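Local coordinates for protein bifunctional dTDP-4-dehydrorhamnose 3,5-epimerase/dTDP-4-dehydrorhamnose reductase (Arabidopsis thaliana, PDB 4QQR) that converts dTDP-4-dehydro-6-deoxy-alpha-D-glucose to dTDP-beta-L-rhamnose by 3,5-epimerisation followed by NADPH-dependent 4-keto reduction, and also forms UDP-beta-L-rhamnose from the UDP sugar, at residues A[12-17]-A[57-62]; A[33-38]-A[207-212]; A[63-68]-A[107-112]; A[100-105]-A[157-162]; A[211-216]-A[274-279]. All coordinates share one frame; numbering follows the deposited sequence.

Contact 1. Residues A[12-17]-A[57-62]; sequences SFNFLI and ESVKPS
N14, in the first strand region of the Rossmann fold, meets S62, which leads from helix 49-59 into the neighbouring strand 63-66. One backbone bond and one to the serine hydroxyl tie them together. S62 N donates to N14 O at 2.7 Å, lying in the carbonyl plane, and N14 N donates to S62 OG at 2.9 Å. The serine hydroxyl can stand in for a backbone acceptor because its chi1 of 66° places OG between its own backbone N and carbonyl carbon, turned onto the strand. That same OG lies in the plane of the F13 ring, at its edge near CD1.

The apolar part follows on the side of L16. Its CB packs on P61 CB at 3.8 Å, and its CD1 crosses to V59 CG2 at 4.0 Å. P61 and L16 both also touch I56 of helix 49-59. K60, with positive phi, turns the chain out of the helix.

The last polar link is made by the N14 amide: with CG anti to the backbone N (chi1 -176°), ND2 reaches V59 O at 2.8 Å, but the bond is bent to 115° and weak.

Contact 2. Residues A[33-38]-A[207-212]; sequences EAQGIT and SIEMAK
K212 and I37 reach toward each other tip to tip, the ammonium NZ ending 3.9 Å from I37 CD1. The same NZ gives a weak hydrogen bond to Q35 OE1 at 3.2 Å, so the amine is met by a methyl and an amide oxygen from the 33-38 side. I37 CD1 also rests 3.9 Å from I208 CG2, the two isoleucines sliding past one another in opposite directions.

A water carries the contact further. It accepts from Q35 NE2 at 2.8 Å and donates to E209 OE2 at 2.7 Å, using the other end of the glutamine amide. The amide and carboxylate planes are only 13° apart. E209 OE2 also forms a long salt bridge with K212 NZ, at 3.5 Å, which closes a ring of lysine, glutamine, water and glutamate.

This joins the C-terminal ends of two helices, 23-34 and 200-212, that pack on the same face of the Rossmann sheet. G36 ends the first in a Schellman motif and leads to I37, ahead of strand 38-41.

What positions the side chains lies one layer in. I37 touches C32 and F15, while I208 packs on L28, F15 and F65. K212 runs extended beyond CG over F13, and this carries its amine across to the glutamine.

Contact 3. Residues A[63-68]-A[107-112]; sequences HVFNAA and VLINYA
F65 and I109 lie side by side on one face of the sheet, pointing the same way, with I109 CG1 over the phenylalanine ring in a CH-pi contact 4.0 Å from its centroid. Y111 crosses obliquely at the rim of that ring, its OH 3.6 Å from F65 CD2 and near the F65 plane. With CG anti to its carbonyl carbon (chi1 -64°), the tyrosine ring brings its own edge to N66 O and its hydroxyl to S207 of helix 200-212, a hydrogen bond. A phenylalanine at Y111 would probably leave S207 without this partner. The tyrosine probably contributes to NADPH binding.

On the other face N66 and N110 run alongside each other, their amide planes 17° apart, and N66 ND2 faces N110 OD1, modelled so close that the exact length is doubtful. N66 OD1 turns back to A68 N at 3.1 Å, an Asx turn whose donor sits above the carbonyl plane. V64 CG1 meets L108 CD1 at 3.8 Å.

Between the faces the parallel strands bond through V64 N to V107 O (3.0 Å), I109 N to V64 O (2.9 Å) and N66 N to I109 O (2.8 Å). These are adjacent strands of the central Rossmann sheet, joined through helix 80-103; that helix packs on V64, N66 and N110, while helices 200-212 and 23-34 pack on F65 and Y111.

Contact 4. Residues A[100-105]-A[157-162]; sequences ICREKG and NYENVC. With ZN (zinc ion), chain D.
The guanidinium of R102 and the ring of Y158 stand almost at right angles (81°), and the arginine's aliphatic part comes nearest: R102 CD lies 3.9 Å from Y158 CD1. The N160 amide is also steep to the guanidinium and meets the foot of the arginine, with OD1 3.5 Å from R102 CB. The E159 carboxylate, by contrast, lies only 15° from the guanidinium plane, its OE2 4.1 Å from R102 NE, of opposite charge and nearby but not in contact.

No direct hydrogen bond spans the segments; a water accepts from R102 NE at 3.0 Å and from E159 N, and donates to N157 O. R102 is extended from CG to NE, which carries NH2 out to a salt bridge with E80 of the second subunit. E159 OE2 binds a zinc ion at 2.5 Å, and that E80 binds the same ion, so the charged side of the contact belongs to the dimer interface.

N160 is buried; its ND2 lies 3.1 Å from R102 N, but both are donors and the amide instead gives its hydrogen to L106 O. With CG between the backbone N and the carbonyl carbon (chi1 67°), the amide turns toward the helix end. A leucine at N160 would probably leave the L106 carbonyl without its side-chain donor.

G105 closes helix 80-103 in a Schellman motif, and a type I turn from Y158 to V161 leads into strand 161-166. The contact thus sets that helix end beside a strand lying between 107-113 and 217-220, with Y158 also packing on L95 and A98.

Contact 5. Residues A[211-216]-A[274-279]; sequences AKRNLT and TEFPEL
R213 lays its guanidinium over one face of the F276 ring, the two planes 22° apart and NH2 3.3 Å from CE1. The overlap is offset toward the rim, and the side chains come from opposite directions. This is the close part of the contact, and E275 fixes it: R213 NH1 donates to E275 OE2 at 2.7 Å and to the backbone E275 O at 3.0 Å, both acceptors near the guanidinium plane. The carboxylate oxygen uses its anti lone pair. An arginine chain extended from CG to NE lets one nitrogen span the two.

The apolar part is looser. L215 CD1 touches E275 CG at 3.7 Å and F276 CE2 only at 4.3 Å. R213 and E278 lie on the exposed side; there E278 OE1 comes in at the edge of the F276 ring but does not pair with the guanidinium.

The contact links the ends of helices 200-212 and 270-275, the first closed by a Schellman motif at N214, while F276 packs inward on I206 and M210.

With its plane held by two bonds at the edge and a ring on one face, the guanidinium probably has little freedom to rotate, and its charge is likely offset mainly by E275.

Overall arrangement
Contacts 1 and 3 both reach one six-stranded parallel sheet: strand 14-18 lies beside 63-66, which lies beside 107-113, and the contact centres are about 12 Å apart. Contact 4, about 11 Å from contact 3, carries on to strand 161-166, the next in order, and reaches the second subunit. Contacts 2 and 5 share A211 and K212 of helix 200-212, their centres about 13 Å apart, and that helix lies over the F15, F65 and Y111 side of the sheet. Along the chain, contact 1 closes before 3 opens, contacts 1 and 2 alternate, as do 3 and 4, contact 2 brackets 3 and 4, and contact 5 begins where contact 2 ends. Together they assemble a Rossmann domain whose NADPH site is inferred by similarity.

Contact 1. Residues A[12-17]-A[57-62]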
# COMPACT_ATOMS: atom_id res chain seq x y z
N SER A 12 3.58 35.14 -7.09
CA SER A 12 3.74 34.06 -8.06
C SER A 12 3.67 32.70 -7.38
O SER A 12 2.77 31.90 -7.65
CB SER A 12 5.07 34.21 -8.83
OG SER A 12 5.15 33.33 -9.96
N PHE A 13 4.63 32.44 -6.48
CA PHE A 13 4.73 31.17 -5.77
C PHE A 13 4.24 31.23 -4.32
O PHE A 13 4.35 32.27 -3.66
CB PHE A 13 6.17 30.65 -5.81
CG PHE A 13 6.63 30.28 -7.19
CD1 PHE A 13 5.96 29.31 -7.92
CD2 PHE A 13 7.75 30.89 -7.76
CE1 PHE A 13 6.39 28.95 -9.21
CE2 PHE A 13 8.18 30.55 -9.05
CZ PHE A 13 7.50 29.58 -9.77
N ASN A 14 3.71 30.11 -3.82
CA ASN A 14 3.16 30.02 -2.47
C ASN A 14 3.15 28.57 -2.06
O ASN A 14 2.34 27.80 -2.55
CB ASN A 14 1.72 30.56 -2.45
CG ASN A 14 1.11 30.58 -1.05
OD1 ASN A 14 1.78 30.29 -0.06
ND2 ASN A 14 -0.17 30.95 -0.97
N PHE A 15 4.04 28.19 -1.15
CA PHE A 15 4.21 26.77 -0.87
C PHE A 15 3.51 26.32 0.39
O PHE A 15 3.63 26.95 1.44
CB PHE A 15 5.68 26.37 -0.78
CG PHE A 15 6.46 26.59 -2.05
CD1 PHE A 15 5.81 26.88 -3.24
CD2 PHE A 15 7.84 26.49 -2.05
CE1 PHE A 15 6.53 27.07 -4.40
CE2 PHE A 15 8.56 26.68 -3.21
CZ PHE A 15 7.91 26.97 -4.39
N LEU A 16 2.77 25.22 0.26
CA LEU A 16 2.24 24.53 1.43
C LEU A 16 3.22 23.40 1.75
O LEU A 16 3.56 22.60 0.89
CB LEU A 16 0.83 23.99 1.16
CG LEU A 16 0.14 23.24 2.31
CD1 LEU A 16 0.01 24.11 3.56
CD2 LEU A 16 -1.23 22.69 1.88
N ILE A 17 3.72 23.38 2.98
CA ILE A 17 4.70 22.39 3.38
C ILE A 17 4.19 21.54 4.54
O ILE A 17 3.61 22.07 5.49
CB ILE A 17 6.04 23.06 3.76
CG1 ILE A 17 6.58 23.87 2.56
CG2 ILE A 17 7.05 22.01 4.21
CD1 ILE A 17 7.76 24.77 2.89
N GLU A 57 -7.52 25.38 0.92
CA GLU A 57 -8.38 26.55 0.71
C GLU A 57 -7.91 27.78 1.50
O GLU A 57 -7.96 28.91 1.00
CB GLU A 57 -9.84 26.20 0.98
CG GLU A 57 -10.29 24.96 0.22
CD GLU A 57 -11.74 25.02 -0.21
OE1 GLU A 57 -12.07 25.91 -1.02
OE2 GLU A 57 -12.54 24.16 0.25
N SER A 58 -7.45 27.54 2.72
CA SER A 58 -6.91 28.59 3.57
C SER A 58 -5.62 29.21 2.99
O SER A 58 -5.47 30.43 2.99
CB SER A 58 -6.68 28.06 4.98
OG SER A 58 -6.09 29.03 5.82
N VAL A 59 -4.70 28.37 2.50
CA VAL A 59 -3.40 28.83 1.99
C VAL A 59 -3.43 29.20 0.51
O VAL A 59 -2.64 30.04 0.05
CB VAL A 59 -2.30 27.76 2.21
CG1 VAL A 59 -0.93 28.23 1.71
CG2 VAL A 59 -2.22 27.40 3.68
N LYS A 60 -4.35 28.58 -0.22
CA LYS A 60 -4.42 28.72 -1.67
C LYS A 60 -3.03 28.56 -2.30
O LYS A 60 -2.55 29.45 -3.03
CB LYS A 60 -5.03 30.08 -2.04
CG LYS A 60 -6.44 30.29 -1.51
CD LYS A 60 -6.70 31.77 -1.19
CE LYS A 60 -7.61 31.93 0.05
NZ LYS A 60 -8.85 32.69 -0.24
N PRO A 61 -2.36 27.43 -2.03
CA PRO A 61 -0.95 27.27 -2.41
C PRO A 61 -0.79 27.11 -3.91
O PRO A 61 -1.74 26.71 -4.57
CB PRO A 61 -0.54 25.97 -1.72
CG PRO A 61 -1.82 25.16 -1.73
CD PRO A 61 -2.94 26.17 -1.52
N SER A 62 0.38 27.42 -4.44
CA SER A 62 0.67 27.16 -5.84
C SER A 62 1.26 25.76 -5.99
O SER A 62 1.13 25.13 -7.06
CB SER A 62 1.64 28.21 -6.39
OG SER A 62 2.91 28.10 -5.77

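Contact 2. Residues A[33-38]-A[207-212]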
# COMPACT_ATOMS: atom_id res chain seq x y z
N GLU A 33 12.22 31.24 3.33
CA GLU A 33 12.53 32.53 3.96
C GLU A 33 13.66 33.19 3.19
O GLU A 33 13.54 34.33 2.76
CB GLU A 33 12.91 32.38 5.44
CG GLU A 33 11.74 32.33 6.39
CD GLU A 33 12.06 31.61 7.70
OE1 GLU A 33 13.26 31.41 8.00
OE2 GLU A 33 11.10 31.23 8.41
N ALA A 34 14.74 32.44 3.01
CA ALA A 34 15.96 32.99 2.43
C ALA A 34 15.77 33.40 0.98
O ALA A 34 16.46 34.32 0.51
CB ALA A 34 17.11 32.00 2.57
N GLN A 35 14.84 32.75 0.28
CA GLN A 35 14.59 33.07 -1.13
C GLN A 35 13.40 34.00 -1.34
O GLN A 35 13.02 34.28 -2.48
CB GLN A 35 14.32 31.80 -1.95
CG GLN A 35 15.52 30.95 -2.30
CD GLN A 35 15.16 29.88 -3.32
OE1 GLN A 35 14.46 30.15 -4.30
NE2 GLN A 35 15.61 28.65 -3.09
N GLY A 36 12.77 34.44 -0.26
CA GLY A 36 11.60 35.30 -0.37
C GLY A 36 10.36 34.61 -0.93
O GLY A 36 9.55 35.25 -1.61
N ILE A 37 10.19 33.33 -0.65
CA ILE A 37 8.99 32.63 -1.08
C ILE A 37 7.98 32.50 0.06
O ILE A 37 8.30 32.01 1.16
CB ILE A 37 9.30 31.21 -1.62
CG1 ILE A 37 10.35 31.26 -2.72
CG2 ILE A 37 8.01 30.52 -2.10
CD1 ILE A 37 10.68 29.90 -3.30
N THR A 38 6.75 32.92 -0.20
CA THR A 38 5.68 32.72 0.75
C THR A 38 5.42 31.22 0.95
O THR A 38 5.13 30.49 0.00
CB THR A 38 4.41 33.41 0.26
OG1 THR A 38 4.66 34.82 0.16
CG2 THR A 38 3.24 33.14 1.20
N SER A 207 15.19 20.83 -5.23
CA SER A 207 13.81 20.36 -5.11
C SER A 207 12.82 21.51 -5.17
O SER A 207 11.74 21.36 -5.75
CB SER A 207 13.60 19.46 -3.88
OG SER A 207 13.57 20.21 -2.68
N ILE A 208 13.18 22.67 -4.61
CA ILE A 208 12.33 23.86 -4.78
C ILE A 208 12.17 24.15 -6.28
O ILE A 208 11.07 24.51 -6.74
CB ILE A 208 12.90 25.15 -4.09
CG1 ILE A 208 13.17 24.95 -2.59
CG2 ILE A 208 11.97 26.32 -4.30
CD1 ILE A 208 12.05 24.34 -1.81
N GLU A 209 13.25 23.98 -7.04
CA GLU A 209 13.28 24.28 -8.47
C GLU A 209 12.47 23.29 -9.30
O GLU A 209 11.92 23.65 -10.35
CB GLU A 209 14.73 24.35 -9.01
CG GLU A 209 15.57 25.43 -8.35
CD GLU A 209 15.00 26.84 -8.56
OE1 GLU A 209 14.49 27.10 -9.69
OE2 GLU A 209 15.05 27.67 -7.60
N MET A 210 12.40 22.04 -8.82
CA MET A 210 11.65 20.98 -9.51
C MET A 210 10.18 21.30 -9.46
O MET A 210 9.48 21.17 -10.46
CB MET A 210 11.93 19.62 -8.87
CG MET A 210 13.39 19.19 -9.02
SD MET A 210 13.71 17.52 -8.41
CE MET A 210 13.07 16.54 -9.76
N ALA A 211 9.73 21.74 -8.28
CA ALA A 211 8.39 22.29 -8.09
C ALA A 211 8.13 23.44 -9.06
O ALA A 211 7.13 23.43 -9.79
CB ALA A 211 8.20 22.75 -6.65
N LYS A 212 9.02 24.43 -9.07
CA LYS A 212 8.86 25.56 -9.98
C LYS A 212 8.71 25.11 -11.45
O LYS A 212 7.99 25.74 -12.21
CB LYS A 212 10.02 26.55 -9.83
CG LYS A 212 9.97 27.41 -8.54
CD LYS A 212 11.27 28.20 -8.38
CE LYS A 212 11.12 29.32 -7.36
NZ LYS A 212 12.44 29.84 -6.82
O HOH W 1 15.94 26.78 -5.20

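Contact 3. Residues A[63-68]-A[107-112]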
# COMPACT_ATOMS: atom_id res chain seq x y z
N HIS A 63 1.94 25.28 -4.94
CA HIS A 63 2.56 23.95 -4.92
C HIS A 63 2.53 23.44 -3.48
O HIS A 63 2.35 24.22 -2.54
CB HIS A 63 4.02 23.97 -5.41
CG HIS A 63 4.23 24.64 -6.75
ND1 HIS A 63 4.04 26.00 -6.95
CD2 HIS A 63 4.67 24.15 -7.93
CE1 HIS A 63 4.32 26.30 -8.20
NE2 HIS A 63 4.70 25.20 -8.82
N VAL A 64 2.72 22.13 -3.30
CA VAL A 64 2.64 21.46 -2.00
C VAL A 64 3.86 20.57 -1.78
O VAL A 64 4.31 19.91 -2.69
CB VAL A 64 1.34 20.59 -1.86
CG1 VAL A 64 1.34 19.76 -0.56
CG2 VAL A 64 0.08 21.43 -1.96
N PHE A 65 4.39 20.56 -0.57
CA PHE A 65 5.58 19.77 -0.25
C PHE A 65 5.28 18.81 0.89
O PHE A 65 4.85 19.22 1.96
CB PHE A 65 6.73 20.69 0.14
CG PHE A 65 7.30 21.46 -1.00
CD1 PHE A 65 6.61 22.55 -1.53
CD2 PHE A 65 8.53 21.11 -1.55
CE1 PHE A 65 7.12 23.26 -2.60
CE2 PHE A 65 9.06 21.83 -2.63
CZ PHE A 65 8.36 22.91 -3.15
N ASN A 66 5.51 17.53 0.65
CA ASN A 66 5.30 16.53 1.68
C ASN A 66 6.62 16.05 2.30
O ASN A 66 7.31 15.18 1.77
CB ASN A 66 4.51 15.35 1.11
CG ASN A 66 4.48 14.16 2.06
OD1 ASN A 66 4.47 14.33 3.28
ND2 ASN A 66 4.46 12.95 1.51
N ALA A 67 6.97 16.63 3.44
CA ALA A 67 8.16 16.18 4.15
C ALA A 67 7.72 15.48 5.43
O ALA A 67 8.52 15.25 6.31
CB ALA A 67 9.06 17.34 4.45
N ALA A 68 6.44 15.12 5.49
CA ALA A 68 5.80 14.57 6.69
C ALA A 68 6.49 13.33 7.25
O ALA A 68 6.06 12.75 8.25
CB ALA A 68 4.32 14.29 6.45
N VAL A 107 0.68 20.37 -7.93
CA VAL A 107 1.91 19.58 -7.87
C VAL A 107 2.36 19.33 -6.42
O VAL A 107 2.37 20.22 -5.57
CB VAL A 107 3.06 20.22 -8.64
CG1 VAL A 107 4.34 19.42 -8.46
CG2 VAL A 107 2.71 20.34 -10.13
N LEU A 108 2.70 18.08 -6.15
CA LEU A 108 3.08 17.65 -4.83
C LEU A 108 4.49 17.09 -4.90
O LEU A 108 4.76 16.12 -5.60
CB LEU A 108 2.10 16.58 -4.36
CG LEU A 108 2.57 15.71 -3.21
CD1 LEU A 108 2.78 16.60 -2.00
CD2 LEU A 108 1.54 14.65 -2.94
N ILE A 109 5.40 17.74 -4.19
CA ILE A 109 6.76 17.25 -4.06
C ILE A 109 6.82 16.30 -2.88
O ILE A 109 6.73 16.72 -1.73
CB ILE A 109 7.73 18.39 -3.82
CG1 ILE A 109 7.65 19.40 -4.97
CG2 ILE A 109 9.14 17.84 -3.65
CD1 ILE A 109 8.08 18.85 -6.35
N ASN A 110 6.94 15.01 -3.17
CA ASN A 110 6.98 13.98 -2.14
C ASN A 110 8.42 13.47 -1.86
O ASN A 110 9.00 12.75 -2.67
CB ASN A 110 6.01 12.85 -2.53
CG ASN A 110 6.01 11.71 -1.54
OD1 ASN A 110 5.68 11.88 -0.37
ND2 ASN A 110 6.31 10.51 -2.03
N TYR A 111 8.98 13.89 -0.74
CA TYR A 111 10.26 13.41 -0.25
C TYR A 111 10.12 11.98 0.25
O TYR A 111 9.26 11.68 1.07
CB TYR A 111 10.77 14.33 0.86
CG TYR A 111 11.03 15.73 0.34
CD1 TYR A 111 12.21 16.03 -0.35
CD2 TYR A 111 10.08 16.73 0.48
CE1 TYR A 111 12.44 17.29 -0.84
CE2 TYR A 111 10.30 17.99 -0.02
CZ TYR A 111 11.48 18.27 -0.68
OH TYR A 111 11.69 19.54 -1.16
N ALA A 112 10.94 11.08 -0.27
CA ALA A 112 10.79 9.66 0.03
C ALA A 112 12.16 9.02 0.05
O ALA A 112 13.16 9.73 0.18
CB ALA A 112 9.87 8.98 -1.00

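Contact 4. Residues A[100-105]-A[157-162]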
# COMPACT_ATOMS: atom_id res chain seq x y z
N ILE A 100 -6.05 14.68 -3.08
CA ILE A 100 -6.55 16.04 -2.96
C ILE A 100 -5.75 17.01 -3.86
O ILE A 100 -6.34 17.87 -4.53
CB ILE A 100 -6.54 16.47 -1.48
CG1 ILE A 100 -7.54 15.62 -0.68
CG2 ILE A 100 -6.85 17.96 -1.32
CD1 ILE A 100 -7.45 15.82 0.83
N CYS A 101 -4.43 16.86 -3.88
CA CYS A 101 -3.62 17.69 -4.76
C CYS A 101 -3.94 17.40 -6.24
O CYS A 101 -4.02 18.32 -7.06
CB CYS A 101 -2.13 17.51 -4.48
SG CYS A 101 -1.56 18.10 -2.85
N ARG A 102 -4.13 16.13 -6.57
CA ARG A 102 -4.41 15.76 -7.95
C ARG A 102 -5.74 16.35 -8.41
O ARG A 102 -5.81 17.00 -9.46
CB ARG A 102 -4.41 14.24 -8.11
CG ARG A 102 -4.61 13.82 -9.54
CD ARG A 102 -4.88 12.34 -9.63
NE ARG A 102 -5.37 11.97 -10.96
CZ ARG A 102 -6.66 11.89 -11.28
NH1 ARG A 102 -7.58 12.13 -10.36
NH2 ARG A 102 -7.01 11.55 -12.51
N GLU A 103 -6.78 16.15 -7.60
CA GLU A 103 -8.07 16.77 -7.87
C GLU A 103 -7.93 18.28 -8.10
O GLU A 103 -8.55 18.83 -9.02
CB GLU A 103 -9.05 16.50 -6.73
CG GLU A 103 -10.54 16.56 -7.14
CD GLU A 103 -11.21 17.93 -6.87
OE1 GLU A 103 -10.61 18.77 -6.15
OE2 GLU A 103 -12.34 18.15 -7.38
N LYS A 104 -7.09 18.95 -7.30
CA LYS A 104 -6.97 20.41 -7.39
C LYS A 104 -5.95 20.91 -8.40
O LYS A 104 -5.72 22.11 -8.52
CB LYS A 104 -6.74 21.03 -6.01
CG LYS A 104 -7.91 20.84 -5.06
CD LYS A 104 -8.11 22.04 -4.15
CE LYS A 104 -9.47 22.00 -3.43
NZ LYS A 104 -9.72 23.25 -2.62
N GLY A 105 -5.34 19.98 -9.15
CA GLY A 105 -4.33 20.35 -10.13
C GLY A 105 -2.99 20.72 -9.52
O GLY A 105 -2.08 21.16 -10.22
N ASN A 157 0.58 6.35 -10.01
CA ASN A 157 -0.73 6.58 -10.62
C ASN A 157 -1.21 8.02 -10.48
O ASN A 157 -2.21 8.38 -11.11
CB ASN A 157 -1.78 5.64 -10.03
CG ASN A 157 -1.40 4.17 -10.17
OD1 ASN A 157 -1.32 3.64 -11.28
ND2 ASN A 157 -1.19 3.50 -9.04
N TYR A 158 -0.52 8.83 -9.67
CA TYR A 158 -0.85 10.25 -9.52
C TYR A 158 0.11 11.12 -10.33
O TYR A 158 1.19 11.44 -9.87
CB TYR A 158 -0.81 10.71 -8.06
CG TYR A 158 -1.76 9.96 -7.16
CD1 TYR A 158 -2.96 10.53 -6.78
CD2 TYR A 158 -1.47 8.68 -6.73
CE1 TYR A 158 -3.85 9.84 -5.97
CE2 TYR A 158 -2.34 7.98 -5.92
CZ TYR A 158 -3.53 8.57 -5.54
OH TYR A 158 -4.40 7.86 -4.73
N GLU A 159 -0.32 11.54 -11.51
CA GLU A 159 0.53 12.27 -12.45
C GLU A 159 1.03 13.61 -11.96
O GLU A 159 1.86 14.24 -12.62
CB GLU A 159 -0.22 12.48 -13.76
CG GLU A 159 -1.03 13.76 -13.77
CD GLU A 159 -2.37 13.60 -14.46
OE1 GLU A 159 -2.43 13.02 -15.56
OE2 GLU A 159 -3.37 14.07 -13.87
N ASN A 160 0.49 14.08 -10.83
CA ASN A 160 0.85 15.40 -10.29
C ASN A 160 1.94 15.30 -9.22
O ASN A 160 2.45 16.30 -8.73
CB ASN A 160 -0.38 16.03 -9.68
CG ASN A 160 -0.84 15.28 -8.45
OD1 ASN A 160 -0.89 14.04 -8.45
ND2 ASN A 160 -1.14 16.02 -7.39
N VAL A 161 2.27 14.08 -8.83
CA VAL A 161 3.19 13.84 -7.74
C VAL A 161 4.61 13.64 -8.26
O VAL A 161 4.84 12.98 -9.27
CB VAL A 161 2.75 12.59 -6.93
CG1 VAL A 161 3.78 12.21 -5.88
CG2 VAL A 161 1.42 12.85 -6.30
N CYS A 162 5.56 14.25 -7.55
CA CYS A 162 6.97 14.08 -7.86
C CYS A 162 7.69 13.43 -6.68
O CYS A 162 8.07 14.10 -5.72
CB CYS A 162 7.59 15.43 -8.22
SG CYS A 162 9.35 15.33 -8.68
ZN ZN D . -5.22 13.40 -15.42
O HOH W 2 -2.88 10.82 -12.28

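Contact 5. Residues A[211-216]-A[274-279]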
# COMPACT_ATOMS: atom_id res chain seq x y z
N ALA A 211 9.73 21.74 -8.28
CA ALA A 211 8.39 22.29 -8.09
C ALA A 211 8.13 23.44 -9.06
O ALA A 211 7.13 23.43 -9.79
CB ALA A 211 8.20 22.75 -6.65
N LYS A 212 9.02 24.43 -9.07
CA LYS A 212 8.86 25.56 -9.98
C LYS A 212 8.71 25.11 -11.45
O LYS A 212 7.99 25.74 -12.21
CB LYS A 212 10.02 26.55 -9.83
CG LYS A 212 9.97 27.41 -8.54
CD LYS A 212 11.27 28.20 -8.38
CE LYS A 212 11.12 29.32 -7.36
NZ LYS A 212 12.44 29.84 -6.82
N ARG A 213 9.36 24.01 -11.82
CA ARG A 213 9.32 23.51 -13.19
C ARG A 213 8.21 22.51 -13.40
O ARG A 213 8.13 21.88 -14.44
CB ARG A 213 10.63 22.84 -13.55
CG ARG A 213 11.80 23.76 -13.49
CD ARG A 213 13.06 23.06 -13.97
NE ARG A 213 14.25 23.82 -13.61
CZ ARG A 213 15.50 23.44 -13.87
NH1 ARG A 213 15.74 22.30 -14.51
NH2 ARG A 213 16.50 24.21 -13.48
N ASN A 214 7.36 22.36 -12.39
CA ASN A 214 6.29 21.36 -12.40
C ASN A 214 6.71 19.93 -12.79
O ASN A 214 6.03 19.25 -13.57
CB ASN A 214 5.15 21.87 -13.29
CG ASN A 214 4.70 23.27 -12.91
OD1 ASN A 214 4.43 23.55 -11.74
ND2 ASN A 214 4.64 24.16 -13.89
N LEU A 215 7.84 19.47 -12.24
CA LEU A 215 8.33 18.12 -12.53
C LEU A 215 7.47 17.04 -11.86
O LEU A 215 6.87 17.28 -10.82
CB LEU A 215 9.79 17.96 -12.10
CG LEU A 215 10.77 18.84 -12.87
CD1 LEU A 215 12.21 18.49 -12.52
CD2 LEU A 215 10.51 18.71 -14.36
N THR A 216 7.42 15.86 -12.47
CA THR A 216 6.59 14.76 -11.95
C THR A 216 7.22 13.40 -12.24
O THR A 216 8.18 13.31 -12.99
CB THR A 216 5.13 14.83 -12.48
OG1 THR A 216 5.13 15.26 -13.85
CG2 THR A 216 4.32 15.83 -11.66
N THR A 274 20.58 15.27 -16.01
CA THR A 274 20.10 15.77 -17.28
C THR A 274 19.24 17.02 -17.07
O THR A 274 19.34 17.98 -17.83
CB THR A 274 19.33 14.68 -18.05
OG1 THR A 274 20.26 13.70 -18.52
CG2 THR A 274 18.58 15.29 -19.23
N GLU A 275 18.42 16.99 -16.03
CA GLU A 275 17.57 18.12 -15.68
C GLU A 275 18.33 19.20 -14.90
O GLU A 275 17.93 20.36 -14.89
CB GLU A 275 16.36 17.64 -14.86
CG GLU A 275 15.31 18.73 -14.57
CD GLU A 275 14.63 19.24 -15.85
OE1 GLU A 275 14.29 18.38 -16.71
OE2 GLU A 275 14.46 20.48 -16.00
N PHE A 276 19.43 18.81 -14.23
CA PHE A 276 20.25 19.76 -13.46
C PHE A 276 21.77 19.53 -13.67
O PHE A 276 22.42 18.87 -12.85
CB PHE A 276 19.91 19.67 -11.97
CG PHE A 276 18.52 20.14 -11.64
CD1 PHE A 276 18.26 21.48 -11.40
CD2 PHE A 276 17.46 19.24 -11.59
CE1 PHE A 276 16.98 21.91 -11.12
CE2 PHE A 276 16.18 19.65 -11.31
CZ PHE A 276 15.93 20.99 -11.07
N PRO A 277 22.33 20.07 -14.78
CA PRO A 277 23.75 19.90 -15.16
C PRO A 277 24.75 20.34 -14.07
O PRO A 277 25.84 19.80 -13.93
CB PRO A 277 23.89 20.79 -16.40
CG PRO A 277 22.48 20.89 -16.96
CD PRO A 277 21.58 20.87 -15.77
N GLU A 278 24.35 21.35 -13.32
CA GLU A 278 25.13 21.88 -12.22
C GLU A 278 25.23 20.93 -11.02
O GLU A 278 25.96 21.21 -10.06
CB GLU A 278 24.46 23.18 -11.80
CG GLU A 278 23.08 23.28 -12.48
CD GLU A 278 22.08 24.11 -11.72
OE1 GLU A 278 20.88 24.01 -12.03
OE2 GLU A 278 22.50 24.88 -10.82
N LEU A 279 24.50 19.82 -11.05
CA LEU A 279 24.52 18.87 -9.92
C LEU A 279 25.90 18.24 -9.74
O LEU A 279 26.44 17.65 -10.67
CB LEU A 279 23.47 17.78 -10.10
CG LEU A 279 23.33 16.70 -9.03
CD1 LEU A 279 22.96 17.31 -7.70
CD2 LEU A 279 22.27 15.71 -9.43